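Local coordinates for effector protein Lem4 (lpg1101) (Legionella pneumophila subsp. pneumophila, PDB 6CGK) that hydrolyses phosphotyrosine as a membrane-associated, magnesium-binding tyrosine phosphatase of the haloacid dehalogenase superfamily, an effector translocated by the bacterium, at residues V20-D25 / V88-I93. The protein carries 1 engineered substitution. Sequence-based numbering, arbitrary orientation.
Sequences VYLNFD and VKIVII. Engineered in segment 20-25: Asn23 (natural residue Asp). With MG (magnesium ion), chain C; PO4 (phosphate ion), chain B.
Tyr21 lies alongside Val91 and slants across Ile93 on one face of a parallel strand pair. Its CB starts off toward that face, and because chi1 is -73°, CG stands beside the backbone N and the ring swings over the neighbouring strand. Tyr21 CD1 comes 3.6 Å from Val91 CB and 3.8 Å from Ile93 CD1, CE1 brushes Val91 CG1, and OH is hydrogen-bonded to Glu140 of helix 132-140. Tyrosine suits the place: a flat apolar ring for branched neighbours, with a hydroxyl for the carboxylate beyond. Strands 19-23 and 89-93 are adjacent in the Rossmann-like sheet of the HAD domain where, as in HAD enzymes generally, the motif carrying the nucleophilic aspartate sits at the end of the first strand. On the other face Leu22 CD1 reaches Ile90 CG2 at 4.1 Å, and helix 72-82 covers both. At the start of the pair Val20 CG2 meets Val88 CG1. Beta-branched valine and isoleucine fit the extended backbone of these buried strands. Four backbone bonds join them: Val20 N to Lys89 O (2.8 Å), Val91 N to Val20 O, Leu22 N to Val91 O and Ile93 N to Leu22 O. The strand end carries the engineered Asn23 (natural Asp). Asp25 O binds magnesium at 2.0 Å; the side chain of Asn23, Asp155, a phosphate oxygen and two waters complete the site. In the loop after the strand, Asp25 N donates to phosphate O1 at 2.9 Å, while Phe24 packs its CB 4.0 Å from Ile92 CG2.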
# COMPACT_ATOMS: atom_id res chain seq x y z
N VAL A 20 -1.82 -7.61 3.20
CA VAL A 20 -2.65 -6.60 2.55
C VAL A 20 -1.75 -5.91 1.53
O VAL A 20 -0.79 -5.23 1.91
CB VAL A 20 -3.21 -5.61 3.58
CG1 VAL A 20 -3.94 -4.46 2.89
CG2 VAL A 20 -4.11 -6.34 4.59
N TYR A 21 -2.06 -6.10 0.25
CA TYR A 21 -1.33 -5.50 -0.87
C TYR A 21 -2.13 -4.31 -1.36
O TYR A 21 -3.25 -4.47 -1.86
CB TYR A 21 -1.17 -6.49 -2.02
CG TYR A 21 -0.18 -7.61 -1.82
CD1 TYR A 21 1.18 -7.36 -1.79
CD2 TYR A 21 -0.61 -8.95 -1.74
CE1 TYR A 21 2.11 -8.39 -1.67
CE2 TYR A 21 0.31 -9.98 -1.60
CZ TYR A 21 1.66 -9.70 -1.56
OH TYR A 21 2.57 -10.73 -1.45
N LEU A 22 -1.54 -3.12 -1.28
CA LEU A 22 -2.24 -1.90 -1.62
C LEU A 22 -1.46 -1.16 -2.69
O LEU A 22 -0.26 -0.90 -2.52
CB LEU A 22 -2.42 -0.99 -0.40
CG LEU A 22 -3.01 -1.57 0.89
CD1 LEU A 22 -3.02 -0.54 2.01
CD2 LEU A 22 -4.42 -2.10 0.65
N ASN A 23 -2.13 -0.84 -3.79
CA ASN A 23 -1.66 0.20 -4.66
C ASN A 23 -1.65 1.53 -3.89
O ASN A 23 -2.34 1.68 -2.89
CB ASN A 23 -2.59 0.29 -5.88
CG ASN A 23 -2.17 1.31 -6.82
OD1 ASN A 23 -2.89 2.28 -7.04
ND2 ASN A 23 -1.01 1.12 -7.44
N PHE A 24 -0.86 2.49 -4.37
CA PHE A 24 -0.83 3.79 -3.67
C PHE A 24 -1.67 4.86 -4.36
O PHE A 24 -2.70 5.26 -3.83
CB PHE A 24 0.61 4.30 -3.51
CG PHE A 24 0.71 5.54 -2.67
CD1 PHE A 24 0.59 5.45 -1.28
CD2 PHE A 24 0.93 6.78 -3.26
CE1 PHE A 24 0.70 6.62 -0.49
CE2 PHE A 24 1.03 7.95 -2.48
CZ PHE A 24 0.90 7.86 -1.09
N ASP A 25 -1.26 5.32 -5.55
CA ASP A 25 -1.97 6.44 -6.18
C ASP A 25 -3.36 6.00 -6.62
O ASP A 25 -3.50 5.04 -7.38
CB ASP A 25 -1.21 6.96 -7.40
CG ASP A 25 0.14 7.53 -7.05
OD1 ASP A 25 0.19 8.46 -6.24
OD2 ASP A 25 1.15 7.03 -7.58
N VAL A 88 -0.90 -9.26 10.69
CA VAL A 88 -1.22 -8.82 9.33
C VAL A 88 -0.11 -7.87 8.90
O VAL A 88 0.31 -7.02 9.68
CB VAL A 88 -2.59 -8.13 9.26
CG1 VAL A 88 -2.92 -7.70 7.83
CG2 VAL A 88 -3.66 -9.03 9.88
N LYS A 89 0.39 -8.05 7.68
CA LYS A 89 1.43 -7.18 7.14
C LYS A 89 0.84 -6.36 6.00
O LYS A 89 -0.02 -6.85 5.26
CB LYS A 89 2.64 -7.97 6.63
CG LYS A 89 3.51 -8.58 7.73
CD LYS A 89 4.69 -7.68 8.04
CE LYS A 89 5.62 -8.30 9.08
NZ LYS A 89 6.74 -7.37 9.43
N ILE A 90 1.33 -5.13 5.86
CA ILE A 90 0.92 -4.22 4.80
C ILE A 90 2.06 -4.10 3.81
O ILE A 90 3.20 -3.85 4.21
CB ILE A 90 0.57 -2.82 5.35
CG1 ILE A 90 -0.49 -2.92 6.45
CG2 ILE A 90 0.17 -1.87 4.18
CD1 ILE A 90 -0.84 -1.52 7.08
N VAL A 91 1.74 -4.26 2.52
CA VAL A 91 2.71 -4.11 1.44
C VAL A 91 2.14 -3.10 0.46
O VAL A 91 1.05 -3.30 -0.07
CB VAL A 91 3.00 -5.44 0.72
CG1 VAL A 91 3.99 -5.21 -0.41
CG2 VAL A 91 3.51 -6.51 1.66
N ILE A 92 2.86 -2.00 0.23
CA ILE A 92 2.45 -0.99 -0.77
C ILE A 92 3.21 -1.26 -2.06
O ILE A 92 4.45 -1.37 -2.06
CB ILE A 92 2.67 0.44 -0.27
CG1 ILE A 92 1.72 0.71 0.91
CG2 ILE A 92 2.46 1.41 -1.44
CD1 ILE A 92 1.89 2.13 1.57
N ILE A 93 2.49 -1.43 -3.17
CA ILE A 93 3.14 -1.68 -4.46
C ILE A 93 2.74 -0.55 -5.39
O ILE A 93 1.54 -0.33 -5.64
CB ILE A 93 2.75 -3.05 -5.07
CG1 ILE A 93 3.07 -4.18 -4.08
CG2 ILE A 93 3.51 -3.25 -6.39
CD1 ILE A 93 2.79 -5.59 -4.68
MG MG C . -3.14 3.45 -8.58
P PO4 B . 0.49 3.64 -8.43
O1 PO4 B . 0.71 3.78 -6.93
O2 PO4 B . 1.15 2.41 -9.04
O3 PO4 B . 1.07 4.89 -9.07
O4 PO4 B . -0.99 3.65 -8.74
O HOH W 1 -3.49 4.70 -10.16
O HOH W 2 -2.90 1.82 -9.87